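Local coordinates for hydroxylase (Rhodococcus sp., PDB 2OR0), which is a putative flavin-dependent hydroxylase of the acyl-CoA dehydrogenase family, probably binding FAD and inserting one atom of molecular oxygen into a substrate, at residues A[228-232]-A[233-237]; A[246-249]-A[250-254]. One frame throughout, in Å; residues are numbered along the deposited sequence.

Contact 1 (A[228-232]-A[233-237]); sequences AKVMD and GRAQK. With ACT (acetate ion), chain C.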
loop_
_atom_site.group_PDB
_atom_site.type_symbol
_atom_site.label_atom_id
_atom_site.label_comp_id
_atom_site.label_asym_id
_atom_site.label_seq_id
_atom_site.Cartn_x
_atom_site.Cartn_y
_atom_site.Cartn_z
ATOM N N ALA A 228 -4.611 3.748 -18.683
ATOM C CA ALA A 228 -5.438 2.625 -19.150
ATOM C C ALA A 228 -4.593 1.431 -19.633
ATOM O O ALA A 228 -4.957 0.276 -19.410
ATOM C CB ALA A 228 -6.424 3.061 -20.226
ATOM N N LYS A 229 -3.457 1.721 -20.270
ATOM C CA LYS A 229 -2.516 0.683 -20.673
ATOM C C LYS A 229 -1.825 0.031 -19.472
ATOM O O LYS A 229 -1.482 -1.138 -19.518
ATOM C CB LYS A 229 -1.459 1.261 -21.630
ATOM C CG LYS A 229 -2.028 1.666 -23.009
ATOM C CD LYS A 229 -0.868 2.022 -23.976
ATOM C CE LYS A 229 -1.388 2.189 -25.397
ATOM N NZ LYS A 229 -0.275 2.615 -26.295
ATOM N N VAL A 230 -1.601 0.799 -18.408
ATOM C CA VAL A 230 -1.029 0.246 -17.184
ATOM C C VAL A 230 -2.024 -0.772 -16.596
ATOM O O VAL A 230 -1.652 -1.919 -16.307
ATOM C CB VAL A 230 -0.705 1.352 -16.163
ATOM C CG1 VAL A 230 -0.334 0.762 -14.809
ATOM C CG2 VAL A 230 0.398 2.270 -16.695
HETATM N N MSE A 231 -3.282 -0.347 -16.461
HETATM C CA MSE A 231 -4.368 -1.167 -15.913
HETATM C C MSE A 231 -4.593 -2.445 -16.709
HETATM O O MSE A 231 -4.716 -3.532 -16.121
HETATM C CB MSE A 231 -5.692 -0.374 -15.867
HETATM C CG MSE A 231 -6.824 -1.047 -15.012
HETATM SE SE MSE A 231 -6.266 -1.337 -13.125
HETATM C CE MSE A 231 -5.891 0.546 -12.668
ATOM N N ASP A 232 -4.664 -2.333 -18.035
ATOM C CA ASP A 232 -5.116 -3.486 -18.834
ATOM C C ASP A 232 -4.032 -4.387 -19.385
ATOM O O ASP A 232 -4.324 -5.354 -20.076
ATOM C CB ASP A 232 -6.113 -3.071 -19.920
ATOM C CG ASP A 232 -5.489 -2.206 -21.012
ATOM O OD1 ASP A 232 -4.252 -2.215 -21.190
ATOM O OD2 ASP A 232 -6.262 -1.496 -21.696
ATOM N N GLY A 233 -2.787 -4.090 -19.064
ATOM C CA GLY A 233 -1.675 -4.955 -19.445
ATOM C C GLY A 233 -0.904 -4.531 -20.689
ATOM O O GLY A 233 0.186 -5.044 -20.938
ATOM N N ARG A 234 -1.456 -3.589 -21.466
ATOM C CA ARG A 234 -0.768 -3.063 -22.660
ATOM C C ARG A 234 0.588 -2.378 -22.411
ATOM O O ARG A 234 1.505 -2.519 -23.230
ATOM C CB ARG A 234 -1.698 -2.189 -23.496
ATOM C CG ARG A 234 -2.835 -2.956 -24.119
ATOM C CD ARG A 234 -3.762 -2.032 -24.905
ATOM N NE ARG A 234 -4.541 -1.177 -24.004
ATOM C CZ ARG A 234 -4.916 0.081 -24.257
ATOM N NH1 ARG A 234 -4.591 0.687 -25.391
ATOM N NH2 ARG A 234 -5.618 0.746 -23.351
ATOM N N ALA A 235 0.757 -1.667 -21.293
ATOM C CA ALA A 235 2.078 -1.073 -21.009
ATOM C C ALA A 235 3.150 -2.142 -20.745
ATOM O O ALA A 235 4.327 -1.999 -21.138
ATOM C CB ALA A 235 2.012 -0.097 -19.843
ATOM N N GLN A 236 2.743 -3.205 -20.056
ATOM C CA GLN A 236 3.640 -4.305 -19.778
ATOM C C GLN A 236 4.015 -5.072 -21.068
ATOM O O GLN A 236 5.157 -5.449 -21.238
ATOM C CB GLN A 236 3.001 -5.229 -18.739
ATOM C CG GLN A 236 3.225 -4.734 -17.314
ATOM C CD GLN A 236 2.102 -5.149 -16.389
ATOM O OE1 GLN A 236 0.928 -4.859 -16.644
ATOM N NE2 GLN A 236 2.454 -5.822 -15.313
ATOM N N LYS A 237 3.045 -5.281 -21.958
ATOM C CA LYS A 237 3.289 -5.897 -23.267
ATOM C C LYS A 237 4.245 -5.075 -24.120
ATOM O O LYS A 237 5.191 -5.633 -24.696
ATOM C CB LYS A 237 1.980 -6.159 -24.014
ATOM C CG LYS A 237 1.217 -7.290 -23.397
ATOM C CD LYS A 237 -0.174 -7.487 -23.954
ATOM C CE LYS A 237 -0.841 -8.695 -23.241
ATOM N NZ LYS A 237 -1.023 -8.500 -21.743
HETATM C C ACT C . -6.090 4.299 -24.981
HETATM O O ACT C . -6.978 3.579 -24.471
HETATM O OXT ACT C . -5.383 3.733 -25.834
HETATM C CH3 ACT C . -5.876 5.739 -24.624
HETATM O O HOH W 1 0.439 -2.812 -18.367
HETATM O O HOH W 2 -1.570 -4.557 -15.405
#
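Arg234 folds back over the end of helix 227-232 to pair with Asp232 while Lys229 lies across it. Arg234 CB sits 3.9 Å from Lys229 CG, and Arg234 CG is 3.3 Å from Asp232 OD1. The chain then bends about CG-CD (chi3 -71°), which turns the guanidinium back to the aspartate. There NE and NH2 form a side-on salt bridge, both reaching Asp232 OD2 at 2.9 Å and close to the guanidinium plane; NE also bonds weakly to OD1. The carboxylate is nevertheless turned 53° from that plane. Lys229 CG rests over the centre of one guanidinium face, 3.5 Å from Arg234 CZ; the two side chains cross at about a right angle, and Lys229 NZ pairs with Glu238. NH1 donates almost straight to OXT of an acetate ion, probably from the crystallisation liquor, and NH2 more weakly to its other oxygen. Arg234 N reaches Asp232 OD1 at 3.1 Å, so one carboxylate holds both ends of the residue. Putting an alanine in place of Asp232 would probably leave this backbone N-H and the guanidinium without their carboxylate, and the arginine less firmly folded back. Further along the backbone, Ala235 N bonds straight to Lys229 O (2.9 Å, 175°), and a water joins that oxygen to Gln236 N and OE1, while Gln236 NE2 goes to the Met248 carbonyl. Gly233, with positive phi, where a CB would collide with Asp232 O, ends one helix and is the N-cap of the next, beside the Asx turn of Asp232.

Contact 2 (A[246-249]-A[250-254]); sequences FNMP and YSCMF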
loop_
_atom_site.group_PDB
_atom_site.type_symbol
_atom_site.label_atom_id
_atom_site.label_comp_id
_atom_site.label_asym_id
_atom_site.label_seq_id
_atom_site.Cartn_x
_atom_site.Cartn_y
_atom_site.Cartn_z
ATOM N N PHE A 246 7.114 -8.748 -13.156
ATOM C CA PHE A 246 6.767 -7.505 -13.838
ATOM C C PHE A 246 5.652 -7.653 -14.820
ATOM O O PHE A 246 5.218 -6.670 -15.415
ATOM C CB PHE A 246 8.005 -6.860 -14.467
ATOM C CG PHE A 246 9.029 -6.500 -13.467
ATOM C CD1 PHE A 246 8.684 -5.725 -12.358
ATOM C CD2 PHE A 246 10.335 -6.954 -13.589
ATOM C CE1 PHE A 246 9.626 -5.392 -11.407
ATOM C CE2 PHE A 246 11.282 -6.616 -12.636
ATOM C CZ PHE A 246 10.920 -5.832 -11.534
ATOM N N ASN A 247 5.149 -8.870 -14.977
ATOM C CA ASN A 247 3.980 -9.055 -15.809
ATOM C C ASN A 247 2.704 -9.329 -15.031
ATOM O O ASN A 247 1.689 -9.699 -15.613
ATOM C CB ASN A 247 4.227 -10.111 -16.880
ATOM C CG ASN A 247 5.272 -9.666 -17.885
ATOM O OD1 ASN A 247 4.932 -9.068 -18.905
ATOM N ND2 ASN A 247 6.545 -9.945 -17.595
HETATM N N MSE A 248 2.770 -9.152 -13.715
HETATM C CA MSE A 248 1.576 -9.300 -12.838
HETATM C C MSE A 248 0.511 -8.216 -13.127
HETATM O O MSE A 248 0.852 -7.130 -13.585
HETATM C CB MSE A 248 2.009 -9.250 -11.369
HETATM C CG MSE A 248 2.818 -10.470 -10.909
HETATM SE SE MSE A 248 1.673 -12.000 -10.597
HETATM C CE MSE A 248 0.699 -11.332 -8.974
ATOM N N PRO A 249 -0.795 -8.515 -12.888
ATOM C CA PRO A 249 -1.772 -7.439 -13.078
ATOM C C PRO A 249 -1.554 -6.276 -12.107
ATOM O O PRO A 249 -1.290 -6.510 -10.923
ATOM C CB PRO A 249 -3.113 -8.128 -12.781
ATOM C CG PRO A 249 -2.822 -9.631 -12.988
ATOM C CD PRO A 249 -1.443 -9.780 -12.477
ATOM N N TYR A 250 -1.695 -5.038 -12.609
ATOM C CA TYR A 250 -1.618 -3.826 -11.777
ATOM C C TYR A 250 -2.672 -3.863 -10.642
ATOM O O TYR A 250 -2.361 -3.514 -9.517
ATOM C CB TYR A 250 -1.804 -2.558 -12.650
ATOM C CG TYR A 250 -1.808 -1.225 -11.895
ATOM C CD1 TYR A 250 -0.625 -0.513 -11.660
ATOM C CD2 TYR A 250 -3.005 -0.671 -11.441
ATOM C CE1 TYR A 250 -0.642 0.719 -10.969
ATOM C CE2 TYR A 250 -3.029 0.557 -10.774
ATOM C CZ TYR A 250 -1.857 1.235 -10.541
ATOM O OH TYR A 250 -1.939 2.445 -9.876
ATOM N N SER A 251 -3.880 -4.309 -10.957
ATOM C CA SER A 251 -4.957 -4.380 -9.988
ATOM C C SER A 251 -4.719 -5.386 -8.867
ATOM O O SER A 251 -5.383 -5.329 -7.830
ATOM C CB SER A 251 -6.287 -4.671 -10.657
ATOM O OG SER A 251 -6.353 -5.990 -11.182
ATOM N N CYS A 252 -3.789 -6.314 -9.078
ATOM C CA CYS A 252 -3.324 -7.140 -8.005
ATOM C C CYS A 252 -2.201 -6.444 -7.240
ATOM O O CYS A 252 -2.283 -6.311 -6.005
ATOM C CB CYS A 252 -2.878 -8.526 -8.509
ATOM S SG CYS A 252 -2.271 -9.600 -7.170
HETATM N N MSE A 253 -1.165 -5.980 -7.942
HETATM C CA MSE A 253 0.057 -5.542 -7.267
HETATM C C MSE A 253 -0.100 -4.219 -6.485
HETATM O O MSE A 253 0.489 -4.042 -5.391
HETATM C CB MSE A 253 1.215 -5.411 -8.280
HETATM C CG MSE A 253 1.623 -6.744 -8.941
HETATM SE SE MSE A 253 2.241 -8.045 -7.601
HETATM C CE MSE A 253 3.667 -7.121 -6.791
ATOM N N PHE A 254 -0.840 -3.280 -7.070
ATOM C CA PHE A 254 -0.961 -1.951 -6.461
ATOM C C PHE A 254 -1.718 -2.071 -5.127
ATOM O O PHE A 254 -1.185 -1.691 -4.106
ATOM C CB PHE A 254 -1.548 -0.905 -7.459
ATOM C CG PHE A 254 -2.135 0.338 -6.798
ATOM C CD1 PHE A 254 -1.366 1.156 -5.979
ATOM C CD2 PHE A 254 -3.466 0.684 -7.023
ATOM C CE1 PHE A 254 -1.934 2.280 -5.374
ATOM C CE2 PHE A 254 -4.030 1.813 -6.436
ATOM C CZ PHE A 254 -3.260 2.602 -5.618
#
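A hydrophobic staple closes the N-terminal end of the long helix 250-277: Met248, just before the N-cap residue Pro249, packs on Met253 in the first turn. Met248 CB meets Met253 CG at 3.5 Å, and the two selenomethionine side chains cross at about a right angle. Both chains bend at chi2 and chi3, which brings Met248 CE back over the turn, 3.9 Å from both Met253 SE and Cys252 SG. Cys252 has its sulfur opposite the backbone N (chi1 180°), facing that methyl group. Flexible unbranched side chains suit a place where each chain must bend to lie across the other, and Trp107 and Phe319 add aromatic surface around them. Pro249 suits its own position because it has no N-H to satisfy and its ring stiffens the entry to the helix. Its carbonyl oxygen takes two bonds: Met253 N comes in the carbonyl plane at 3.0 Å, with an N-H...O angle of 161°, whereas Cys252 N, at 3.1 Å, lies well above that plane. Ser251 turns its hydroxyl to Ile412 O. The side-chain contact is thus wholly apolar and, being buried, probably owes its hold to excluded water and close shape, while the two backbone bonds to Pro249 O tie the loop to the first turn of the helix.

Contact 1 lies toward the surface, its centre about 20 Å from the chain's centre, whereas contact 2 is buried and nearer to it, at about 13 Å. Their chemistry follows: charge and water at the 228-237 corner, methionine, cysteine and proline side chains at the entry to helix 250-277. Both mark helix ends, one turned by glycine, the other started at proline. Their centres are 10 Å apart, and they touch. Gln236 NE2 probably bonds to the carbonyl oxygens of Phe246 and Met248, fastening the loop to helix 234-239, while Val230 and Met231 pack on the Tyr250 ring. Trp107 of helix 105-109 touches side chains of both.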